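PDB 6XJ9: agarase, which probably hydrolyses glycosidic bonds of agarose, acting as a family GH50 glycoside hydrolase of a marine bacterium. Local coordinates for residues Ser291-Asp294 with Tyr298-Leu301; Ala50-Glu55 with Ala71-Ser76; Thr315-Asp320 with Glu365-Tyr370. All blocks are in the same frame, centred on the assembly; numbering follows the deposited sequence.

Contact 1. Residues Ser291-Asp294 with Tyr298-Leu301; sequences SLVD and YLYL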
ATOM      1  N   SER A 291     -20.909  -5.118 -24.033  1.00 18.06           N
ATOM      2  CA  SER A 291     -20.791  -3.799 -23.434  1.00 18.68           C
ATOM      3  C   SER A 291     -22.170  -3.335 -22.989  1.00 19.42           C
ATOM      4  O   SER A 291     -23.190  -3.897 -23.408  1.00 19.71           O
ATOM      5  CB  SER A 291     -20.206  -2.810 -24.395  1.00 19.52           C
ATOM      6  OG  SER A 291     -19.882  -1.590 -23.738  1.00 18.68           O
ATOM      7  N   LEU A 292     -22.186  -2.319 -22.122  1.00 18.45           N
ATOM      8  CA  LEU A 292     -23.389  -1.522 -22.002  1.00 17.59           C
ATOM      9  C   LEU A 292     -23.204  -0.327 -22.920  1.00 17.28           C
ATOM     10  O   LEU A 292     -22.111  -0.106 -23.441  1.00 16.16           O
ATOM     11  CB  LEU A 292     -23.625  -1.093 -20.548  1.00 15.89           C
ATOM     12  CG  LEU A 292     -23.961  -2.222 -19.567  1.00 16.64           C
ATOM     13  CD1 LEU A 292     -24.391  -1.650 -18.216  1.00 15.24           C
ATOM     14  CD2 LEU A 292     -25.034  -3.155 -20.123  1.00 15.99           C
ATOM     15  N   VAL A 293     -24.291   0.425 -23.088  1.00 18.26           N
ATOM     16  CA  VAL A 293     -24.286   1.658 -23.847  1.00 18.81           C
ATOM     17  C   VAL A 293     -25.063   2.666 -23.008  1.00 18.46           C
ATOM     18  O   VAL A 293     -26.155   2.356 -22.541  1.00 17.40           O
ATOM     19  CB  VAL A 293     -24.938   1.447 -25.229  1.00 18.92           C
ATOM     20  CG1 VAL A 293     -24.896   2.695 -26.096  1.00 19.18           C
ATOM     21  CG2 VAL A 293     -24.357   0.249 -25.959  1.00 19.19           C
ATOM     22  N   ASP A 294     -24.480   3.858 -22.811  1.00 20.03           N
ATOM     23  CA  ASP A 294     -25.115   4.894 -22.010  1.00 20.67           C
ATOM     24  C   ASP A 294     -26.216   5.567 -22.837  1.00 20.80           C
ATOM     25  O   ASP A 294     -26.305   5.336 -24.042  1.00 22.27           O
ATOM     26  CB  ASP A 294     -24.073   5.826 -21.362  1.00 20.01           C
ATOM     27  CG  ASP A 294     -23.581   6.984 -22.223  1.00 21.64           C
ATOM     28  OD1 ASP A 294     -24.224   7.271 -23.262  1.00 22.79           O
ATOM     29  OD2 ASP A 294     -22.571   7.621 -21.832  1.00 20.50           O
ATOM     30  N   TYR A 298     -22.530   6.209 -25.854  1.00 23.22           N
ATOM     31  CA  TYR A 298     -21.137   5.878 -25.599  1.00 23.60           C
ATOM     32  C   TYR A 298     -21.066   4.530 -24.890  1.00 22.25           C
ATOM     33  O   TYR A 298     -21.962   4.204 -24.119  1.00 22.43           O
ATOM     34  CB  TYR A 298     -20.495   6.904 -24.663  1.00 25.04           C
ATOM     35  CG  TYR A 298     -20.420   8.289 -25.240  1.00 27.54           C
ATOM     36  CD1 TYR A 298     -19.428   8.621 -26.150  1.00 28.87           C
ATOM     37  CD2 TYR A 298     -21.359   9.253 -24.909  1.00 27.85           C
ATOM     38  CE1 TYR A 298     -19.358   9.884 -26.711  1.00 30.15           C
ATOM     39  CE2 TYR A 298     -21.296  10.528 -25.451  1.00 30.05           C
ATOM     40  CZ  TYR A 298     -20.289  10.841 -26.351  1.00 30.27           C
ATOM     41  OH  TYR A 298     -20.217  12.079 -26.910  1.00 30.60           O
ATOM     42  N   LEU A 299     -19.970   3.792 -25.105  1.00 21.59           N
ATOM     43  CA  LEU A 299     -19.767   2.525 -24.410  1.00 22.66           C
ATOM     44  C   LEU A 299     -19.667   2.763 -22.905  1.00 21.62           C
ATOM     45  O   LEU A 299     -19.216   3.820 -22.468  1.00 24.34           O
ATOM     46  CB  LEU A 299     -18.527   1.795 -24.940  1.00 21.10           C
ATOM     47  CG  LEU A 299     -18.587   1.258 -26.372  1.00 22.43           C
ATOM     48  CD1 LEU A 299     -17.546   0.168 -26.551  1.00 22.54           C
ATOM     49  CD2 LEU A 299     -19.968   0.725 -26.734  1.00 21.96           C
ATOM     50  N   TYR A 300     -20.085   1.760 -22.123  1.00 21.47           N
ATOM     51  CA  TYR A 300     -20.236   1.914 -20.683  1.00 20.09           C
ATOM     52  C   TYR A 300     -20.031   0.561 -20.019  1.00 19.05           C
ATOM     53  O   TYR A 300     -20.561  -0.443 -20.482  1.00 17.85           O
ATOM     54  CB  TYR A 300     -21.622   2.481 -20.361  1.00 19.91           C
ATOM     55  CG  TYR A 300     -21.955   2.709 -18.905  1.00 19.84           C
ATOM     56  CD1 TYR A 300     -21.605   3.884 -18.253  1.00 19.22           C
ATOM     57  CD2 TYR A 300     -22.648   1.751 -18.180  1.00 19.28           C
ATOM     58  CE1 TYR A 300     -21.913   4.083 -16.912  1.00 18.96           C
ATOM     59  CE2 TYR A 300     -22.971   1.939 -16.848  1.00 19.02           C
ATOM     60  CZ  TYR A 300     -22.611   3.111 -16.206  1.00 18.45           C
ATOM     61  OH  TYR A 300     -22.957   3.291 -14.892  1.00 16.31           O
ATOM     62  N   LEU A 301     -19.215   0.555 -18.960  1.00 19.22           N
ATOM     63  CA  LEU A 301     -19.066  -0.591 -18.075  1.00 19.43           C
ATOM     64  C   LEU A 301     -19.476  -0.138 -16.677  1.00 19.26           C
ATOM     65  O   LEU A 301     -19.227   1.009 -16.308  1.00 20.67           O
ATOM     66  CB  LEU A 301     -17.603  -1.036 -18.088  1.00 19.14           C
ATOM     67  CG  LEU A 301     -17.031  -1.494 -19.429  1.00 20.18           C
ATOM     68  CD1 LEU A 301     -15.531  -1.677 -19.317  1.00 19.19           C
ATOM     69  CD2 LEU A 301     -17.678  -2.782 -19.917  1.00 18.96           C
TER

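Contact 2. Residues Ala50-Glu55 with Ala71-Ser76; sequences AIVKNE and ASIVFS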
ATOM      1  N   ALA A  50      -1.735 -30.493  -6.120  1.00 25.60           N
ATOM      2  CA  ALA A  50      -0.707 -29.837  -5.325  1.00 28.25           C
ATOM      3  C   ALA A  50       0.528 -30.730  -5.264  1.00 30.82           C
ATOM      4  O   ALA A  50       0.421 -31.919  -4.980  1.00 32.21           O
ATOM      5  CB  ALA A  50      -1.231 -29.520  -3.942  1.00 25.94           C
ATOM      6  N   ILE A  51       1.692 -30.142  -5.547  1.00 31.50           N
ATOM      7  CA  ILE A  51       2.953 -30.853  -5.456  1.00 31.11           C
ATOM      8  C   ILE A  51       3.564 -30.565  -4.087  1.00 30.99           C
ATOM      9  O   ILE A  51       3.828 -29.408  -3.762  1.00 29.23           O
ATOM     10  CB  ILE A  51       3.889 -30.441  -6.612  1.00 32.49           C
ATOM     11  CG1 ILE A  51       3.242 -30.716  -7.973  1.00 32.88           C
ATOM     12  CG2 ILE A  51       5.239 -31.136  -6.485  1.00 32.81           C
ATOM     13  CD1 ILE A  51       4.024 -30.180  -9.147  1.00 34.00           C
ATOM     14  N   VAL A  52       3.770 -31.632  -3.301  1.00 30.00           N
ATOM     15  CA  VAL A  52       4.365 -31.545  -1.974  1.00 32.27           C
ATOM     16  C   VAL A  52       5.753 -32.184  -2.006  1.00 34.19           C
ATOM     17  O   VAL A  52       5.897 -33.343  -2.391  1.00 32.62           O
ATOM     18  CB  VAL A  52       3.489 -32.219  -0.900  1.00 31.82           C
ATOM     19  CG1 VAL A  52       4.060 -32.002   0.495  1.00 30.55           C
ATOM     20  CG2 VAL A  52       2.041 -31.746  -0.965  1.00 32.09           C
ATOM     21  N   LYS A  53       6.767 -31.421  -1.584  1.00 34.94           N
ATOM     22  CA  LYS A  53       8.098 -31.979  -1.408  1.00 39.99           C
ATOM     23  C   LYS A  53       8.611 -31.672  -0.001  1.00 41.91           C
ATOM     24  O   LYS A  53       8.493 -30.542   0.484  1.00 38.56           O
ATOM     25  CB  LYS A  53       9.048 -31.545  -2.534  1.00 40.33           C
ATOM     26  CG  LYS A  53       9.335 -30.056  -2.657  1.00 39.86           C
ATOM     27  N   ASN A  54       9.169 -32.709   0.639  1.00 44.96           N
ATOM     28  CA  ASN A  54       9.698 -32.638   1.991  1.00 50.23           C
ATOM     29  C   ASN A  54      11.134 -32.120   1.925  1.00 58.44           C
ATOM     30  O   ASN A  54      12.074 -32.875   2.161  1.00 65.08           O
ATOM     31  CB  ASN A  54       9.632 -34.001   2.689  1.00 48.57           C
ATOM     32  CG  ASN A  54       9.229 -33.941   4.151  1.00 49.12           C
ATOM     33  OD1 ASN A  54       9.763 -33.153   4.934  1.00 47.69           O
ATOM     34  ND2 ASN A  54       8.298 -34.797   4.540  1.00 49.22           N
ATOM     35  N   GLU A  55      11.279 -30.830   1.585  1.00 63.08           N
ATOM     36  CA  GLU A  55      12.570 -30.163   1.510  1.00 65.09           C
ATOM     37  C   GLU A  55      13.035 -29.838   2.928  1.00 67.30           C
ATOM     38  O   GLU A  55      12.346 -29.129   3.660  1.00 67.82           O
ATOM     39  CB  GLU A  55      12.483 -28.915   0.627  1.00 64.95           C
ATOM     40  N   ALA A  71      -7.396 -27.010  -4.874  1.00 23.14           N
ATOM     41  CA  ALA A  71      -6.145 -27.712  -4.618  1.00 23.40           C
ATOM     42  C   ALA A  71      -5.997 -27.898  -3.110  1.00 24.55           C
ATOM     43  O   ALA A  71      -6.504 -27.078  -2.344  1.00 25.27           O
ATOM     44  CB  ALA A  71      -4.984 -26.935  -5.180  1.00 20.83           C
ATOM     45  N   SER A  72      -5.315 -28.970  -2.682  1.00 23.60           N
ATOM     46  CA  SER A  72      -5.258 -29.242  -1.254  1.00 25.36           C
ATOM     47  C   SER A  72      -4.109 -30.176  -0.867  1.00 26.69           C
ATOM     48  O   SER A  72      -3.601 -30.951  -1.675  1.00 25.02           O
ATOM     49  CB  SER A  72      -6.575 -29.787  -0.763  1.00 26.11           C
ATOM     50  OG  SER A  72      -6.726 -31.150  -1.135  1.00 26.87           O
ATOM     51  N   ILE A  73      -3.728 -30.089   0.412  1.00 28.04           N
ATOM     52  CA  ILE A  73      -2.985 -31.138   1.087  1.00 29.08           C
ATOM     53  C   ILE A  73      -3.869 -31.634   2.224  1.00 30.77           C
ATOM     54  O   ILE A  73      -4.454 -30.833   2.959  1.00 30.50           O
ATOM     55  CB  ILE A  73      -1.611 -30.629   1.574  1.00 29.19           C
ATOM     56  CG1 ILE A  73      -0.872 -31.677   2.415  1.00 29.80           C
ATOM     57  CG2 ILE A  73      -1.751 -29.302   2.310  1.00 28.56           C
ATOM     58  CD1 ILE A  73       0.622 -31.489   2.455  1.00 30.04           C
ATOM     59  N   VAL A  74      -4.009 -32.959   2.314  1.00 31.15           N
ATOM     60  CA  VAL A  74      -4.894 -33.572   3.292  1.00 32.50           C
ATOM     61  C   VAL A  74      -4.046 -34.449   4.204  1.00 32.27           C
ATOM     62  O   VAL A  74      -3.373 -35.360   3.732  1.00 32.14           O
ATOM     63  CB  VAL A  74      -6.016 -34.387   2.613  1.00 32.16           C
ATOM     64  CG1 VAL A  74      -6.935 -35.045   3.632  1.00 33.82           C
ATOM     65  CG2 VAL A  74      -6.826 -33.553   1.630  1.00 31.83           C
ATOM     66  N   PHE A  75      -4.052 -34.128   5.499  1.00 32.01           N
ATOM     67  CA  PHE A  75      -3.410 -34.954   6.507  1.00 34.97           C
ATOM     68  C   PHE A  75      -4.454 -35.903   7.089  1.00 36.45           C
ATOM     69  O   PHE A  75      -5.472 -35.456   7.613  1.00 34.94           O
ATOM     70  CB  PHE A  75      -2.792 -34.082   7.601  1.00 33.27           C
ATOM     71  CG  PHE A  75      -1.809 -33.054   7.097  1.00 33.08           C
ATOM     72  CD1 PHE A  75      -0.473 -33.374   6.925  1.00 32.59           C
ATOM     73  CD2 PHE A  75      -2.220 -31.762   6.809  1.00 31.72           C
ATOM     74  CE1 PHE A  75       0.435 -32.421   6.483  1.00 34.80           C
ATOM     75  CE2 PHE A  75      -1.314 -30.817   6.356  1.00 33.51           C
ATOM     76  CZ  PHE A  75       0.013 -31.140   6.201  1.00 33.29           C
ATOM     77  N   SER A  76      -4.191 -37.211   6.963  1.00 39.27           N
ATOM     78  CA  SER A  76      -5.084 -38.243   7.463  1.00 43.94           C
ATOM     79  C   SER A  76      -4.268 -39.369   8.102  1.00 46.43           C
ATOM     80  O   SER A  76      -3.343 -39.892   7.486  1.00 51.38           O
ATOM     81  CB  SER A  76      -5.970 -38.750   6.356  1.00 43.17           C
ATOM     82  OG  SER A  76      -6.968 -39.611   6.870  1.00 45.06           O
TER

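Contact 3. Residues Thr315-Asp320 with Glu365-Tyr370; sequences TLTGYD and EWLPDY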
ATOM      1  N   THR A 315     -25.804  -1.519  14.945  1.00 23.33           N
ATOM      2  CA  THR A 315     -25.407  -2.653  15.768  1.00 23.41           C
ATOM      3  C   THR A 315     -26.279  -2.705  17.024  1.00 24.04           C
ATOM      4  O   THR A 315     -26.712  -1.675  17.542  1.00 25.12           O
ATOM      5  CB  THR A 315     -23.898  -2.613  16.055  1.00 22.79           C
ATOM      6  OG1 THR A 315     -23.482  -3.888  16.558  1.00 22.82           O
ATOM      7  CG2 THR A 315     -23.491  -1.503  17.005  1.00 22.27           C
ATOM      8  N   LEU A 316     -26.531  -3.919  17.515  1.00 25.50           N
ATOM      9  CA  LEU A 316     -27.304  -4.107  18.732  1.00 25.84           C
ATOM     10  C   LEU A 316     -26.498  -3.637  19.947  1.00 24.91           C
ATOM     11  O   LEU A 316     -25.348  -4.028  20.121  1.00 25.19           O
ATOM     12  CB  LEU A 316     -27.709  -5.580  18.835  1.00 26.25           C
ATOM     13  CG  LEU A 316     -28.738  -6.018  17.792  1.00 29.77           C
ATOM     14  CD1 LEU A 316     -28.757  -7.533  17.643  1.00 29.07           C
ATOM     15  CD2 LEU A 316     -30.117  -5.484  18.139  1.00 30.05           C
ATOM     16  N   THR A 317     -27.131  -2.805  20.780  1.00 24.78           N
ATOM     17  CA  THR A 317     -26.503  -2.149  21.919  1.00 25.26           C
ATOM     18  C   THR A 317     -26.643  -3.006  23.170  1.00 24.87           C
ATOM     19  O   THR A 317     -25.922  -2.796  24.143  1.00 24.66           O
ATOM     20  CB  THR A 317     -27.181  -0.808  22.236  1.00 25.64           C
ATOM     21  OG1 THR A 317     -28.551  -1.086  22.539  1.00 26.93           O
ATOM     22  CG2 THR A 317     -27.097   0.183  21.095  1.00 25.19           C
ATOM     23  N   GLY A 318     -27.599  -3.942  23.152  1.00 24.45           N
ATOM     24  CA  GLY A 318     -27.874  -4.767  24.322  1.00 24.51           C
ATOM     25  C   GLY A 318     -29.074  -4.257  25.120  1.00 25.88           C
ATOM     26  O   GLY A 318     -29.505  -4.887  26.084  1.00 24.69           O
ATOM     27  N   TYR A 319     -29.607  -3.097  24.720  1.00 26.12           N
ATOM     28  CA  TYR A 319     -30.782  -2.549  25.368  1.00 27.13           C
ATOM     29  C   TYR A 319     -32.027  -3.036  24.635  1.00 27.49           C
ATOM     30  O   TYR A 319     -31.961  -3.406  23.464  1.00 25.76           O
ATOM     31  CB  TYR A 319     -30.675  -1.024  25.462  1.00 28.86           C
ATOM     32  CG  TYR A 319     -29.598  -0.527  26.395  1.00 30.05           C
ATOM     33  CD1 TYR A 319     -28.280  -0.430  25.985  1.00 31.77           C
ATOM     34  CD2 TYR A 319     -29.896  -0.156  27.700  1.00 32.09           C
ATOM     35  CE1 TYR A 319     -27.285   0.024  26.838  1.00 31.49           C
ATOM     36  CE2 TYR A 319     -28.918   0.319  28.560  1.00 32.27           C
ATOM     37  CZ  TYR A 319     -27.606   0.404  28.129  1.00 32.10           C
ATOM     38  OH  TYR A 319     -26.633   0.853  28.976  1.00 34.54           O
ATOM     39  N   ASP A 320     -33.161  -3.041  25.345  1.00 27.27           N
ATOM     40  CA  ASP A 320     -34.445  -3.388  24.755  1.00 29.34           C
ATOM     41  C   ASP A 320     -35.555  -2.686  25.527  1.00 30.47           C
ATOM     42  O   ASP A 320     -35.301  -1.893  26.438  1.00 30.43           O
ATOM     43  CB  ASP A 320     -34.676  -4.902  24.692  1.00 29.47           C
ATOM     44  CG  ASP A 320     -35.649  -5.338  23.604  1.00 31.44           C
ATOM     45  OD1 ASP A 320     -36.176  -4.464  22.885  1.00 28.40           O
ATOM     46  OD2 ASP A 320     -35.857  -6.564  23.468  1.00 33.93           O
ATOM     47  N   GLU A 365     -17.538   1.353  24.980  1.00 26.61           N
ATOM     48  CA  GLU A 365     -16.979   2.366  25.877  1.00 27.52           C
ATOM     49  C   GLU A 365     -17.985   3.493  26.117  1.00 30.52           C
ATOM     50  O   GLU A 365     -18.006   4.062  27.204  1.00 28.53           O
ATOM     51  CB  GLU A 365     -15.685   2.987  25.339  1.00 28.22           C
ATOM     52  CG  GLU A 365     -14.437   2.181  25.659  1.00 27.77           C
ATOM     53  CD  GLU A 365     -13.095   2.746  25.224  1.00 29.31           C
ATOM     54  OE1 GLU A 365     -13.054   3.665  24.368  1.00 29.32           O
ATOM     55  OE2 GLU A 365     -12.075   2.238  25.722  1.00 29.57           O
ATOM     56  N   TRP A 366     -18.809   3.806  25.101  1.00 29.62           N
ATOM     57  CA  TRP A 366     -19.690   4.968  25.120  1.00 30.01           C
ATOM     58  C   TRP A 366     -20.890   4.730  24.209  1.00 29.85           C
ATOM     59  O   TRP A 366     -20.737   4.319  23.063  1.00 30.87           O
ATOM     60  CB  TRP A 366     -18.921   6.235  24.697  1.00 30.75           C
ATOM     61  CG  TRP A 366     -19.757   7.444  24.390  1.00 31.84           C
ATOM     62  CD1 TRP A 366     -20.096   8.449  25.254  1.00 31.83           C
ATOM     63  CD2 TRP A 366     -20.340   7.806  23.119  1.00 32.89           C
ATOM     64  NE1 TRP A 366     -20.853   9.399  24.618  1.00 30.91           N
ATOM     65  CE2 TRP A 366     -21.025   9.030  23.309  1.00 34.26           C
ATOM     66  CE3 TRP A 366     -20.371   7.214  21.848  1.00 33.42           C
ATOM     67  CZ2 TRP A 366     -21.716   9.667  22.275  1.00 33.48           C
ATOM     68  CZ3 TRP A 366     -21.054   7.844  20.827  1.00 33.36           C
ATOM     69  CH2 TRP A 366     -21.715   9.058  21.040  1.00 34.10           C
ATOM     70  N   LEU A 367     -22.080   4.983  24.750  1.00 30.55           N
ATOM     71  CA  LEU A 367     -23.279   5.238  23.972  1.00 31.04           C
ATOM     72  C   LEU A 367     -23.818   6.578  24.456  1.00 32.08           C
ATOM     73  O   LEU A 367     -23.625   6.918  25.619  1.00 32.53           O
ATOM     74  CB  LEU A 367     -24.291   4.122  24.242  1.00 30.61           C
ATOM     75  CG  LEU A 367     -23.964   2.755  23.643  1.00 29.49           C
ATOM     76  CD1 LEU A 367     -25.040   1.744  24.018  1.00 28.00           C
ATOM     77  CD2 LEU A 367     -23.819   2.853  22.130  1.00 29.42           C
ATOM     78  N   PRO A 368     -24.485   7.395  23.610  1.00 32.34           N
ATOM     79  CA  PRO A 368     -25.030   8.666  24.082  1.00 32.58           C
ATOM     80  C   PRO A 368     -26.331   8.387  24.826  1.00 33.63           C
ATOM     81  O   PRO A 368     -26.792   7.246  24.868  1.00 31.79           O
ATOM     82  CB  PRO A 368     -25.322   9.405  22.773  1.00 32.21           C
ATOM     83  CG  PRO A 368     -25.691   8.288  21.814  1.00 31.89           C
ATOM     84  CD  PRO A 368     -24.769   7.146  22.186  1.00 32.26           C
ATOM     85  N   ASP A 369     -26.893   9.429  25.448  0.50 34.54           N
ATOM     86  CA  ASP A 369     -28.233   9.346  26.003  0.50 35.55           C
ATOM     87  C   ASP A 369     -29.197   9.878  24.949  0.50 33.56           C
ATOM     88  O   ASP A 369     -28.787  10.626  24.063  0.50 34.99           O
ATOM     89  CB  ASP A 369     -28.326  10.054  27.359  0.50 38.42           C
ATOM     90  CG  ASP A 369     -27.580   9.333  28.470  0.50 40.12           C
ATOM     91  OD1 ASP A 369     -27.360   8.113  28.337  0.50 40.19           O
ATOM     92  OD2 ASP A 369     -27.221   9.998  29.462  0.50 43.04           O
ATOM     93  N   TYR A 370     -30.469   9.480  25.048  1.00 31.58           N
ATOM     94  CA  TYR A 370     -31.461   9.779  24.023  1.00 34.51           C
ATOM     95  C   TYR A 370     -31.686  11.283  23.873  1.00 36.49           C
ATOM     96  O   TYR A 370     -32.160  11.730  22.831  1.00 36.93           O
ATOM     97  CB  TYR A 370     -32.768   9.023  24.262  1.00 32.94           C
ATOM     98  CG  TYR A 370     -32.840   7.651  23.641  1.00 31.44           C
ATOM     99  CD1 TYR A 370     -32.066   6.601  24.115  1.00 33.14           C
ATOM    100  CD2 TYR A 370     -33.701   7.391  22.586  1.00 31.83           C
ATOM    101  CE1 TYR A 370     -32.142   5.330  23.560  1.00 30.16           C
ATOM    102  CE2 TYR A 370     -33.783   6.130  22.017  1.00 29.99           C
ATOM    103  CZ  TYR A 370     -33.000   5.094  22.500  1.00 30.45           C
ATOM    104  OH  TYR A 370     -33.084   3.843  21.947  1.00 29.11           O
TER

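Contact 1. Residues Ser291-Asp294 with Tyr298-Leu301
Leu292 and Tyr300 stand on the same face of an antiparallel hairpin as a hydrogen-bonded pair. The leucine meets the phenol ring at its rim: Leu292 CB lies in the ring plane at the edge, and Leu292 CD1 comes within 3.8 Å of Tyr300 CD2. With Tyr300 CG anti to its own N (chi1 -180°), the ring reaches out from the strand and the two side chains pass at a slant. On the other face, Val293 and Leu299 form a non-hydrogen-bonded pair whose tips meet only loosely. Leu292 O takes two donors, Tyr300 N at 3.1 Å, from above the carbonyl plane, and Ser291 OG at 2.7 Å, in that plane on a lone pair. Nearer the turn, Asp294 and Tyr298 run side by side, the planes of carboxylate and ring 76° apart. Asp294 N gives a straight 2.9 Å bond to Tyr298 O, while Tyr298 N reaches Asp294 OD1 at 3.3 Å from above the carboxylate plane. Asp296 N, in the turn, also binds OD1, and Ser264 OG binds OD2. Strand 282-286 flanks the hairpin beyond strand 289-293, helix 745-763 covers Ser291 and Leu299 through Phe763, and Val502 of strand 501-506 packs on Leu292 and Tyr300.

Contact 2. Residues Ala50-Glu55 with Ala71-Ser76
Val52 and Ile73 make the tight part of this contact, with Ile73 CD1 set against both methyls of the valine, 3.7 Å from Val52 CG2 and 4.0 Å from Val52 CG1. The two side chains cross at about a right angle. With Ile73 CG1 anti to the backbone N and CD1 extended beyond it (chi1 174°, chi2 157°), the side chain reaches across the gap. The same CG1 lies 3.9 Å above one face of the Phe75 ring, toward its rim. Near the start of both segments, Ala50 CB rests 3.6 Å from Ser72 O. The strands belong to the CBM-like domain and touch here through side chains: 50-55 bonds to 58-63, whereas 70-75 bonds to 45-48 and 185-193. This is consistent with two layers of a beta sandwich, the chain passing from one to the other between Asn48 and Ala50. The far side of strand 50-55 is looser. Ile51 is exposed and leans on Gln64, and the outer ends of Lys53 and Glu55 are not modelled. An inverse gamma turn centred on exposed Asn54 bends the chain, with a weak 3.0 Å bond from Glu55 N to Lys53 O.

Contact 3. Residues Thr315-Asp320 with Glu365-Tyr370
Apolar packing joins the segments through one methyl group: Leu367 CD1 lies against both Thr317 and Tyr319, 3.8 Å from Thr317 CB, 3.9 Å from Thr317 CG2 and 4.0 Å from Tyr319 CE1. The leucine chain is extended beyond CB, delivering CD1 as the leading atom across a backbone gap of 8.3 Å between Thr317 CA and Leu367 CA. It slants across Thr317 and slides past Tyr319 in the opposite direction, meeting the phenol obliquely. Thr317 CB also lies in the plane of the Tyr319 ring, at its edge, so threonine and tyrosine offer the methyl one joint surface. The interface is small, about 102 Å² with both sides summed, and Leu367 contributes more than half of it. Phe397 of helix 397-406 packs on Leu367 as well.

The polar contacts lie within the first segment and around it. Thr317 OG1 sits between its own N and carbonyl carbon (chi1 60°), where it accepts Tyr319 N at 3.1 Å in a nearly straight bond, 165° at the hydrogen. This is an ST turn, and it forms the break in strand 315-320 of a four-stranded antiparallel sheet, with Gly318 at a positive phi between the two halves. Strand 392-395 pairs with both halves through backbone bonds, and from it Glu393 reaches both segments: OE2 bonds Thr317 OG1 and OE1 bonds Tyr370 OH, so one carboxylate ties the turn to Tyr370, farther along the loop.

Aromatic contacts surround it: Tyr319 makes a cation-pi contact with Arg353, and Tyr370 stacks on Phe378 of strand 378-381.

How the contacts relate
Along the chain the contacts come in series: contact 2 first, then contact 1, then contact 3. They lie in three separate regions, with centres about 46 Å apart between contacts 1 and 2 and between 1 and 3, and about 49 Å between 2 and 3; no two touch, the nearest atoms being about 30 Å apart or more. Contact 2 belongs to the CBM-like domain. Contact 1 is a hairpin leading into parallel strands consistent with the (beta/alpha)8 catalytic barrel of GH50 enzymes, and contact 3 lies at a small antiparallel sheet. Strands 299-305 and 315-320 succeed each other in sequence. The three contacts thus sample separate beta elements and do not bear on one another directly.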